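Local coordinates for protein bacterioferritin (PDB 1JGC) that stores iron, probably oxidising Fe(2+) with dioxygen at a dinuclear ferroxidase centre, and binds one heme b per dimer within a hollow 24-subunit shell, at residues Ala41-Glu46 against Val131-Thr136; Ser23-His28 against Ala92-Ala97; Tyr107-Glu110 against Ser116-Ile119. All coordinates share one frame; numbering follows the deposited sequence.

All three contacts join helices of one four-helix bundle. Contacts 1 and 2 sit side by side, centres 11 Å apart, and touch: Arg45 NH1 lies 3.5 Å from Trp26 CH2, and Val131 and Leu134 pack on the side chain of Glu94. Both reach the heme, contact 1 through Arg45 and contact 2 through Trp26. Contact 2 also carries Glu94, a ligand residue of the dinuclear iron site, which is metal-free in this crystal; Phe133 of contact 1 lies about 8 Å from Glu94, side chain to side chain. Contact 3 stands apart, its centre 27 Å from that of contact 1 and 24 Å from that of contact 2, near the bundle's end.

Contact 1. Residues Ala41-Glu46 against Val131-Thr136; sequences AKKSRE and VDFLET. With HEM (protoporphyrin IX containing Fe), chain D.
Lys43 comes in past the rim of the Phe133 ring with CG and brings CE and NZ over one face, and this one pair carries the whole contact. CB points toward helix 114-144 but stands back from the ring. CG is anti to the backbone N (chi1 -174°) and comes first into touch, Lys43 CG lying 3.7 Å from Phe133 CZ. The bend at chi2 (54°) leads the chain on toward the ring face. Lys43 CD is the looser atom of the run, 4.1 Å from Phe133 CZ. CE settles over the face, offset toward the rim, with Lys43 CE 3.9 Å from the centroid of the Phe133 ring in a CH-pi contact. The tip goes on above the same ring: Lys43 NZ is 4.8 Å from the Phe133 centroid and only 8° off the ring normal, a cation-pi interaction. The ammonium also has a long salt bridge within its own helix, Lys43 NZ to Glu46 OE1 at 4.0 Å. If an alanine stood here in place of Phe133, Lys43 would probably lose both its hydrocarbon support and its cation-pi partner, leaving the ammonium with just the long Glu46 bridge of those described here to steady it. On another side of helix 38-64, Arg45 turns to the heme, Arg45 NH2 giving a weak, bent bond to propionate O2D at 2.8 Å, in the plane of the guanidinium. The Lys43-Phe133 contact itself is at the surface of the bundle and binds helix 38-64 to helix 114-144. Met157 of a neighbouring subunit packs on Phe133. Ala41 and Arg45 touch Phe29 of helix 5-34, while Val131 and Leu134 face helix 83-111.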
loop_
_atom_site.group_PDB
_atom_site.type_symbol
_atom_site.label_atom_id
_atom_site.label_comp_id
_atom_site.label_asym_id
_atom_site.label_seq_id
_atom_site.Cartn_x
_atom_site.Cartn_y
_atom_site.Cartn_z
ATOM N N ALA A 41 31.356 29.147 0.754
ATOM C CA ALA A 41 30.274 30.056 0.410
ATOM C C ALA A 41 28.951 29.705 1.089
ATOM O O ALA A 41 28.260 30.588 1.605
ATOM C CB ALA A 41 30.090 30.085 -1.102
ATOM N N LYS A 42 28.600 28.420 1.093
ATOM C CA LYS A 42 27.344 27.996 1.696
ATOM C C LYS A 42 27.295 28.290 3.176
ATOM O O LYS A 42 26.231 28.595 3.707
ATOM C CB LYS A 42 27.096 26.509 1.437
ATOM C CG LYS A 42 26.931 26.219 -0.039
ATOM C CD LYS A 42 26.840 24.731 -0.330
ATOM C CE LYS A 42 26.995 24.460 -1.839
ATOM N NZ LYS A 42 26.857 23.006 -2.135
ATOM N N LYS A 43 28.440 28.212 3.842
ATOM C CA LYS A 43 28.478 28.493 5.264
ATOM C C LYS A 43 28.197 29.979 5.490
ATOM O O LYS A 43 27.432 30.350 6.387
ATOM C CB LYS A 43 29.834 28.107 5.846
ATOM C CG LYS A 43 29.915 28.238 7.357
ATOM C CD LYS A 43 28.805 27.464 8.054
ATOM C CE LYS A 43 28.858 27.662 9.566
ATOM N NZ LYS A 43 27.674 27.055 10.252
ATOM N N SER A 44 28.802 30.829 4.663
ATOM C CA SER A 44 28.583 32.267 4.774
ATOM C C SER A 44 27.113 32.616 4.554
ATOM O O SER A 44 26.570 33.491 5.236
ATOM C CB SER A 44 29.442 33.029 3.764
ATOM O OG SER A 44 30.797 33.011 4.150
ATOM N N ARG A 45 26.472 31.939 3.603
ATOM C CA ARG A 45 25.070 32.203 3.321
ATOM C C ARG A 45 24.241 31.857 4.550
ATOM O O ARG A 45 23.350 32.605 4.936
ATOM C CB ARG A 45 24.589 31.387 2.116
ATOM C CG ARG A 45 23.802 32.218 1.107
ATOM C CD ARG A 45 23.170 31.396 -0.007
ATOM N NE ARG A 45 21.822 30.974 0.351
ATOM C CZ ARG A 45 20.727 31.276 -0.346
ATOM N NH1 ARG A 45 20.811 31.999 -1.453
ATOM N NH2 ARG A 45 19.539 30.870 0.079
ATOM N N GLU A 46 24.543 30.722 5.170
ATOM C CA GLU A 46 23.822 30.304 6.363
ATOM C C GLU A 46 23.967 31.327 7.493
ATOM O O GLU A 46 22.979 31.725 8.110
ATOM C CB GLU A 46 24.325 28.945 6.851
ATOM C CG GLU A 46 23.778 27.742 6.103
ATOM C CD GLU A 46 24.489 26.433 6.498
ATOM O OE1 GLU A 46 24.711 26.207 7.723
ATOM O OE2 GLU A 46 24.818 25.635 5.580
ATOM N N VAL A 131 32.187 32.447 16.857
ATOM C CA VAL A 131 33.596 32.681 17.148
ATOM C C VAL A 131 34.314 31.344 17.245
ATOM O O VAL A 131 35.393 31.165 16.681
ATOM C CB VAL A 131 33.790 33.451 18.484
ATOM C CG1 VAL A 131 35.261 33.484 18.861
ATOM C CG2 VAL A 131 33.273 34.864 18.348
ATOM N N ASP A 132 33.707 30.405 17.961
ATOM C CA ASP A 132 34.294 29.082 18.130
ATOM C C ASP A 132 34.578 28.465 16.766
ATOM O O ASP A 132 35.679 27.970 16.496
ATOM C CB ASP A 132 33.339 28.187 18.922
ATOM C CG ASP A 132 33.934 26.823 19.236
ATOM O OD1 ASP A 132 35.163 26.639 19.064
ATOM O OD2 ASP A 132 33.169 25.929 19.671
ATOM N N PHE A 133 33.569 28.521 15.904
ATOM C CA PHE A 133 33.670 27.974 14.563
ATOM C C PHE A 133 34.771 28.650 13.733
ATOM O O PHE A 133 35.633 27.974 13.166
ATOM C CB PHE A 133 32.318 28.107 13.859
ATOM C CG PHE A 133 32.361 27.751 12.414
ATOM C CD1 PHE A 133 32.376 26.420 12.013
ATOM C CD2 PHE A 133 32.429 28.756 11.443
ATOM C CE1 PHE A 133 32.460 26.085 10.665
ATOM C CE2 PHE A 133 32.512 28.436 10.084
ATOM C CZ PHE A 133 32.529 27.095 9.691
ATOM N N LEU A 134 34.736 29.981 13.662
ATOM C CA LEU A 134 35.727 30.737 12.902
ATOM C C LEU A 134 37.146 30.484 13.405
ATOM O O LEU A 134 38.071 30.357 12.607
ATOM C CB LEU A 134 35.417 32.233 12.965
ATOM C CG LEU A 134 34.161 32.727 12.239
ATOM C CD1 LEU A 134 33.938 34.214 12.526
ATOM C CD2 LEU A 134 34.318 32.497 10.745
ATOM N N GLU A 135 37.327 30.410 14.721
ATOM C CA GLU A 135 38.658 30.162 15.263
ATOM C C GLU A 135 39.147 28.784 14.840
ATOM O O GLU A 135 40.317 28.607 14.508
ATOM C CB GLU A 135 38.661 30.275 16.792
ATOM C CG GLU A 135 38.369 31.680 17.297
ATOM C CD GLU A 135 38.456 31.787 18.806
ATOM O OE1 GLU A 135 38.034 30.826 19.492
ATOM O OE2 GLU A 135 38.929 32.835 19.311
ATOM N N THR A 136 38.247 27.811 14.840
ATOM C CA THR A 136 38.612 26.471 14.429
ATOM C C THR A 136 38.956 26.473 12.937
ATOM O O THR A 136 39.899 25.808 12.512
ATOM C CB THR A 136 37.467 25.485 14.725
ATOM O OG1 THR A 136 37.396 25.277 16.144
ATOM C CG2 THR A 136 37.685 24.149 14.016
HETATM C CHA HEM D . 15.621 35.410 3.593
HETATM C CHB HEM D . 14.998 39.053 6.734
HETATM C CHC HEM D . 18.379 41.518 4.381
HETATM C CHD HEM D . 18.534 38.190 0.917
HETATM C C1A HEM D . 15.327 36.115 4.759
HETATM C C2A HEM D . 14.919 35.585 6.046
HETATM C C3A HEM D . 14.379 36.641 6.750
HETATM C C4A HEM D . 14.930 37.819 6.119
HETATM C CMA HEM D . 13.614 36.580 8.085
HETATM C CAA HEM D . 15.298 34.254 6.694
HETATM C CBA HEM D . 15.002 32.965 5.949
HETATM C CGA HEM D . 13.526 32.720 5.771
HETATM O O1A HEM D . 13.178 31.704 5.124
HETATM O O2A HEM D . 12.717 33.534 6.277
HETATM C C1B HEM D . 15.878 40.060 6.386
HETATM C C2B HEM D . 16.079 41.289 7.138
HETATM C C3B HEM D . 16.989 42.037 6.435
HETATM C C4B HEM D . 17.419 41.199 5.313
HETATM C CMB HEM D . 15.436 41.672 8.470
HETATM C CAB HEM D . 17.426 43.298 6.839
HETATM C CBB HEM D . 17.667 44.381 6.010
HETATM C C1C HEM D . 18.804 40.774 3.304
HETATM C C2C HEM D . 19.923 41.139 2.458
HETATM C C3C HEM D . 19.997 40.190 1.462
HETATM C C4C HEM D . 18.870 39.287 1.698
HETATM C CMC HEM D . 20.846 42.352 2.662
HETATM C CAC HEM D . 20.970 40.075 0.467
HETATM C CBC HEM D . 21.714 41.103 -0.089
HETATM C C1D HEM D . 17.701 37.153 1.294
HETATM C C2D HEM D . 17.497 35.936 0.522
HETATM C C3D HEM D . 16.661 35.130 1.271
HETATM C C4D HEM D . 16.399 35.846 2.528
HETATM C CMD HEM D . 18.080 35.604 -0.858
HETATM C CAD HEM D . 16.053 33.836 0.720
HETATM C CBD HEM D . 16.488 32.521 1.341
HETATM C CGD HEM D . 15.979 31.306 0.562
HETATM O O1D HEM D . 14.764 31.259 0.244
HETATM O O2D HEM D . 16.795 30.395 0.279
HETATM N NA HEM D . 15.647 37.446 4.977
HETATM N NB HEM D . 16.743 39.992 5.293
HETATM N NC HEM D . 18.264 39.570 2.924
HETATM N ND HEM D . 17.024 37.091 2.516
HETATM FE FE HEM D . 16.942 38.503 3.952
#

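Contact 2. Residues Ser23-His28 against Ala92-Ala97; sequences SQYWVH and AGEHDA. With HEM (protoporphyrin IX containing Fe), chain D.
Tyr25 and Glu94 meet beside the ferroxidase site of the four-helix bundle, where Glu94 is one of the iron-binding carboxylates; in this crystal the dinuclear site holds no metal. The contact is one buried polar approach: Tyr25 OH comes within 2.5 Å of Glu94 OE2, but the geometry is too poor to call it a hydrogen bond. OE2 lies at the edge of the tyrosine ring and in its plane. The two side chains cross at about a right angle, with ring and carboxylate planes 54° apart. In Glu94 the bend at chi2 (-78°) takes the carboxylate off the extended course of the chain. The same OE2 shares a weak hydrogen bond with His130 ND1, another residue of the iron site.

One position on, Trp26 serves the heme pocket. Its ring has heme CAC 3.7 Å above one face, toward the rim, while Trp26 CH2 approaches heme CMD at 3.6 Å. Trp26 NE1 is hydrogen-bonded to Asp56 OD1 of a neighbouring subunit. Helix 5-34 thus faces the heme with Trp26 and helix 83-111 with Tyr25; Glu47 and Ser48 of helix 38-64 touch the tyrosine, and Glu127 of helix 114-144 packs on Glu94.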
loop_
_atom_site.group_PDB
_atom_site.type_symbol
_atom_site.label_atom_id
_atom_site.label_comp_id
_atom_site.label_asym_id
_atom_site.label_seq_id
_atom_site.Cartn_x
_atom_site.Cartn_y
_atom_site.Cartn_z
ATOM N N SER A 23 24.991 41.882 5.680
ATOM C CA SER A 23 25.584 42.258 4.411
ATOM C C SER A 23 27.016 41.782 4.255
ATOM O O SER A 23 27.431 41.421 3.152
ATOM C CB SER A 23 25.520 43.767 4.229
ATOM O OG SER A 23 24.176 44.182 4.109
ATOM N N GLN A 24 27.771 41.770 5.349
ATOM C CA GLN A 24 29.153 41.332 5.266
ATOM C C GLN A 24 29.207 39.849 4.912
ATOM O O GLN A 24 29.997 39.440 4.069
ATOM C CB GLN A 24 29.890 41.603 6.584
ATOM C CG GLN A 24 31.388 41.306 6.531
ATOM C CD GLN A 24 32.108 41.713 7.806
ATOM O OE1 GLN A 24 32.207 42.900 8.131
ATOM N NE2 GLN A 24 32.609 40.730 8.538
ATOM N N TYR A 25 28.356 39.048 5.545
ATOM C CA TYR A 25 28.327 37.616 5.278
ATOM C C TYR A 25 27.834 37.339 3.869
ATOM O O TYR A 25 28.359 36.454 3.183
ATOM C CB TYR A 25 27.421 36.885 6.268
ATOM C CG TYR A 25 28.019 36.674 7.643
ATOM C CD1 TYR A 25 29.230 35.997 7.803
ATOM C CD2 TYR A 25 27.375 37.147 8.781
ATOM C CE1 TYR A 25 29.788 35.803 9.068
ATOM C CE2 TYR A 25 27.915 36.963 10.042
ATOM C CZ TYR A 25 29.121 36.295 10.184
ATOM O OH TYR A 25 29.667 36.151 11.445
ATOM N N TRP A 26 26.835 38.098 3.428
ATOM C CA TRP A 26 26.294 37.878 2.098
ATOM C C TRP A 26 27.285 38.220 0.999
ATOM O O TRP A 26 27.361 37.522 -0.004
ATOM C CB TRP A 26 24.994 38.660 1.896
ATOM C CG TRP A 26 24.176 38.075 0.794
ATOM C CD1 TRP A 26 24.260 38.367 -0.536
ATOM C CD2 TRP A 26 23.239 36.996 0.910
ATOM N NE1 TRP A 26 23.439 37.533 -1.258
ATOM C CE2 TRP A 26 22.804 36.679 -0.396
ATOM C CE3 TRP A 26 22.733 36.261 1.988
ATOM C CZ2 TRP A 26 21.883 35.653 -0.653
ATOM C CZ3 TRP A 26 21.821 35.245 1.735
ATOM C CH2 TRP A 26 21.407 34.949 0.422
ATOM N N VAL A 27 28.047 39.291 1.178
ATOM C CA VAL A 27 29.035 39.655 0.178
ATOM C C VAL A 27 30.108 38.563 0.159
ATOM O O VAL A 27 30.578 38.162 -0.898
ATOM C CB VAL A 27 29.696 41.025 0.493
ATOM C CG1 VAL A 27 30.785 41.314 -0.511
ATOM C CG2 VAL A 27 28.662 42.127 0.452
ATOM N N HIS A 28 30.483 38.082 1.336
ATOM C CA HIS A 28 31.488 37.040 1.434
ATOM C C HIS A 28 31.012 35.773 0.755
ATOM O O HIS A 28 31.797 35.067 0.120
ATOM C CB HIS A 28 31.828 36.776 2.896
ATOM C CG HIS A 28 32.770 37.781 3.475
ATOM N ND1 HIS A 28 33.071 37.837 4.817
ATOM C CD2 HIS A 28 33.503 38.757 2.885
ATOM C CE1 HIS A 28 33.952 38.799 5.030
ATOM N NE2 HIS A 28 34.231 39.372 3.873
ATOM N N ALA A 92 36.550 39.536 13.193
ATOM C CA ALA A 92 36.693 40.887 13.726
ATOM C C ALA A 92 35.314 41.464 14.055
ATOM O O ALA A 92 35.125 42.112 15.092
ATOM C CB ALA A 92 37.415 41.785 12.721
ATOM N N GLY A 93 34.353 41.223 13.169
ATOM C CA GLY A 93 33.006 41.712 13.397
ATOM C C GLY A 93 32.327 41.042 14.585
ATOM O O GLY A 93 31.509 41.666 15.272
ATOM N N GLU A 94 32.655 39.780 14.845
ATOM C CA GLU A 94 32.041 39.068 15.957
ATOM C C GLU A 94 32.490 39.655 17.275
ATOM O O GLU A 94 31.680 39.847 18.186
ATOM C CB GLU A 94 32.418 37.591 15.923
ATOM C CG GLU A 94 31.971 36.884 14.667
ATOM C CD GLU A 94 30.504 36.546 14.689
ATOM O OE1 GLU A 94 29.752 37.142 15.504
ATOM O OE2 GLU A 94 30.102 35.679 13.878
ATOM N N HIS A 95 33.787 39.936 17.376
ATOM C CA HIS A 95 34.354 40.495 18.598
ATOM C C HIS A 95 33.729 41.846 18.930
ATOM O O HIS A 95 33.434 42.122 20.090
ATOM C CB HIS A 95 35.877 40.596 18.463
ATOM C CG HIS A 95 36.583 39.287 18.656
ATOM N ND1 HIS A 95 37.756 38.967 18.002
ATOM C CD2 HIS A 95 36.299 38.226 19.452
ATOM C CE1 HIS A 95 38.163 37.770 18.385
ATOM N NE2 HIS A 95 37.298 37.298 19.264
ATOM N N ASP A 96 33.519 42.685 17.918
ATOM C CA ASP A 96 32.891 43.977 18.157
ATOM C C ASP A 96 31.466 43.759 18.645
ATOM O O ASP A 96 31.027 44.404 19.604
ATOM C CB ASP A 96 32.858 44.824 16.887
ATOM C CG ASP A 96 34.228 45.312 16.482
ATOM O OD1 ASP A 96 35.165 45.211 17.318
ATOM O OD2 ASP A 96 34.364 45.808 15.334
ATOM N N ALA A 97 30.742 42.850 17.988
ATOM C CA ALA A 97 29.361 42.559 18.375
ATOM C C ALA A 97 29.291 42.023 19.807
ATOM O O ALA A 97 28.462 42.473 20.596
ATOM C CB ALA A 97 28.722 41.557 17.397
HETATM C CHA HEM D . 15.621 35.410 3.593
HETATM C CHB HEM D . 14.998 39.053 6.734
HETATM C CHC HEM D . 18.379 41.518 4.381
HETATM C CHD HEM D . 18.534 38.190 0.917
HETATM C C1A HEM D . 15.327 36.115 4.759
HETATM C C2A HEM D . 14.919 35.585 6.046
HETATM C C3A HEM D . 14.379 36.641 6.750
HETATM C C4A HEM D . 14.930 37.819 6.119
HETATM C CMA HEM D . 13.614 36.580 8.085
HETATM C CAA HEM D . 15.298 34.254 6.694
HETATM C CBA HEM D . 15.002 32.965 5.949
HETATM C CGA HEM D . 13.526 32.720 5.771
HETATM O O1A HEM D . 13.178 31.704 5.124
HETATM O O2A HEM D . 12.717 33.534 6.277
HETATM C C1B HEM D . 15.878 40.060 6.386
HETATM C C2B HEM D . 16.079 41.289 7.138
HETATM C C3B HEM D . 16.989 42.037 6.435
HETATM C C4B HEM D . 17.419 41.199 5.313
HETATM C CMB HEM D . 15.436 41.672 8.470
HETATM C CAB HEM D . 17.426 43.298 6.839
HETATM C CBB HEM D . 17.667 44.381 6.010
HETATM C C1C HEM D . 18.804 40.774 3.304
HETATM C C2C HEM D . 19.923 41.139 2.458
HETATM C C3C HEM D . 19.997 40.190 1.462
HETATM C C4C HEM D . 18.870 39.287 1.698
HETATM C CMC HEM D . 20.846 42.352 2.662
HETATM C CAC HEM D . 20.970 40.075 0.467
HETATM C CBC HEM D . 21.714 41.103 -0.089
HETATM C C1D HEM D . 17.701 37.153 1.294
HETATM C C2D HEM D . 17.497 35.936 0.522
HETATM C C3D HEM D . 16.661 35.130 1.271
HETATM C C4D HEM D . 16.399 35.846 2.528
HETATM C CMD HEM D . 18.080 35.604 -0.858
HETATM C CAD HEM D . 16.053 33.836 0.720
HETATM C CBD HEM D . 16.488 32.521 1.341
HETATM C CGD HEM D . 15.979 31.306 0.562
HETATM O O1D HEM D . 14.764 31.259 0.244
HETATM O O2D HEM D . 16.795 30.395 0.279
HETATM N NA HEM D . 15.647 37.446 4.977
HETATM N NB HEM D . 16.743 39.992 5.293
HETATM N NC HEM D . 18.264 39.570 2.924
HETATM N ND HEM D . 17.024 37.091 2.516
HETATM FE FE HEM D . 16.942 38.503 3.952
#

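Contact 3. Residues Tyr107-Glu110 against Ser116-Ile119; sequences YCAE and SKNI
No ring or amide lies between Cys108 and Lys117, the residues at the heart of this contact; the flat groups of the two segments turn elsewhere. The Tyr107 ring has a cation-pi partner in Lys6, and its OH bonds Asp4 OD2, while Asn118 points away from helix 83-111 and gives its ND2 to Glu121 OE1 of a neighbouring subunit. What is left is a close meeting of small groups in an alpha-alpha hairpin: helix 83-111 ends, the chain turns within a few residues, and helix 114-144 starts back beside it as part of the ferritin four-helix bundle. The backbones come near each other here, with the CA atoms of Cys108 and Lys117 5.0 Å apart. Cys108 touches with two atoms: Cys108 CB rests 3.7 Å from Lys117 CA, and Cys108 SG 3.8 Å from Ser116 CB. The contact across the pair is purely van der Waals, and polar needs are met outside it: Ser116 OG, on a buried residue, is hydrogen-bonded to both Asp113 OD2 and Arg61 NE. Val7 of helix 5-34 packs against Cys108 and Ser116, so the hairpin leans on a third helix as well. Lys117 CG is anti to the backbone N (chi1 -178°), which runs the chain alongside helix 83-111 until the bend at chi3 (66°) leads the tip away. The ammonium then forms a salt bridge with Glu121 OE2 of that same neighbouring subunit, tying the hairpin into the shell. At this bend, Lys117 CD rests 3.9 Å from Ala109 CB.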
loop_
_atom_site.group_PDB
_atom_site.type_symbol
_atom_site.label_atom_id
_atom_site.label_comp_id
_atom_site.label_asym_id
_atom_site.label_seq_id
_atom_site.Cartn_x
_atom_site.Cartn_y
_atom_site.Cartn_z
ATOM N N TYR A 107 23.527 46.424 31.107
ATOM C CA TYR A 107 22.583 47.507 31.338
ATOM C C TYR A 107 21.152 47.010 31.512
ATOM O O TYR A 107 20.424 47.521 32.360
ATOM C CB TYR A 107 22.623 48.544 30.215
ATOM C CG TYR A 107 21.695 49.702 30.498
ATOM C CD1 TYR A 107 22.017 50.667 31.457
ATOM C CD2 TYR A 107 20.446 49.788 29.872
ATOM C CE1 TYR A 107 21.113 51.679 31.785
ATOM C CE2 TYR A 107 19.537 50.792 30.194
ATOM C CZ TYR A 107 19.870 51.730 31.151
ATOM O OH TYR A 107 18.938 52.685 31.504
ATOM N N CYS A 108 20.741 46.025 30.714
ATOM C CA CYS A 108 19.389 45.493 30.834
ATOM C C CYS A 108 19.191 44.904 32.223
ATOM O O CYS A 108 18.144 45.079 32.835
ATOM C CB CYS A 108 19.132 44.424 29.771
ATOM S SG CYS A 108 18.915 45.102 28.102
ATOM N N ALA A 109 20.209 44.211 32.716
ATOM C CA ALA A 109 20.146 43.608 34.038
ATOM C C ALA A 109 19.983 44.700 35.097
ATOM O O ALA A 109 19.111 44.621 35.969
ATOM C CB ALA A 109 21.414 42.807 34.305
ATOM N N GLU A 110 20.830 45.719 35.007
ATOM C CA GLU A 110 20.804 46.818 35.959
ATOM C C GLU A 110 19.434 47.478 36.010
ATOM O O GLU A 110 18.907 47.746 37.087
ATOM C CB GLU A 110 21.886 47.856 35.609
ATOM C CG GLU A 110 21.718 49.180 36.343
ATOM C CD GLU A 110 22.848 50.173 36.073
ATOM O OE1 GLU A 110 23.314 50.275 34.910
ATOM O OE2 GLU A 110 23.263 50.873 37.033
ATOM N N SER A 116 14.602 41.583 27.742
ATOM C CA SER A 116 15.631 42.147 26.872
ATOM C C SER A 116 17.019 41.624 27.263
ATOM O O SER A 116 17.881 41.422 26.411
ATOM C CB SER A 116 15.610 43.675 26.931
ATOM O OG SER A 116 14.410 44.177 26.373
ATOM N N LYS A 117 17.226 41.396 28.554
ATOM C CA LYS A 117 18.500 40.888 29.035
ATOM C C LYS A 117 18.771 39.508 28.436
ATOM O O LYS A 117 19.857 39.246 27.910
ATOM C CB LYS A 117 18.491 40.787 30.562
ATOM C CG LYS A 117 19.800 40.313 31.146
ATOM C CD LYS A 117 19.629 39.767 32.558
ATOM C CE LYS A 117 18.783 38.509 32.550
ATOM N NZ LYS A 117 18.813 37.806 33.861
ATOM N N ASN A 118 17.779 38.624 28.516
ATOM C CA ASN A 118 17.943 37.283 27.978
ATOM C C ASN A 118 18.150 37.270 26.472
ATOM O O ASN A 118 18.792 36.370 25.949
ATOM C CB ASN A 118 16.757 36.399 28.353
ATOM C CG ASN A 118 16.705 36.114 29.835
ATOM O OD1 ASN A 118 17.740 36.097 30.504
ATOM N ND2 ASN A 118 15.507 35.880 30.360
ATOM N N ILE A 119 17.607 38.255 25.768
ATOM C CA ILE A 119 17.810 38.305 24.331
ATOM C C ILE A 119 19.302 38.526 24.086
ATOM O O ILE A 119 19.900 37.892 23.215
ATOM C CB ILE A 119 17.007 39.439 23.682
ATOM C CG1 ILE A 119 15.523 39.070 23.660
ATOM C CG2 ILE A 119 17.527 39.708 22.278
ATOM C CD1 ILE A 119 14.630 40.147 23.082
#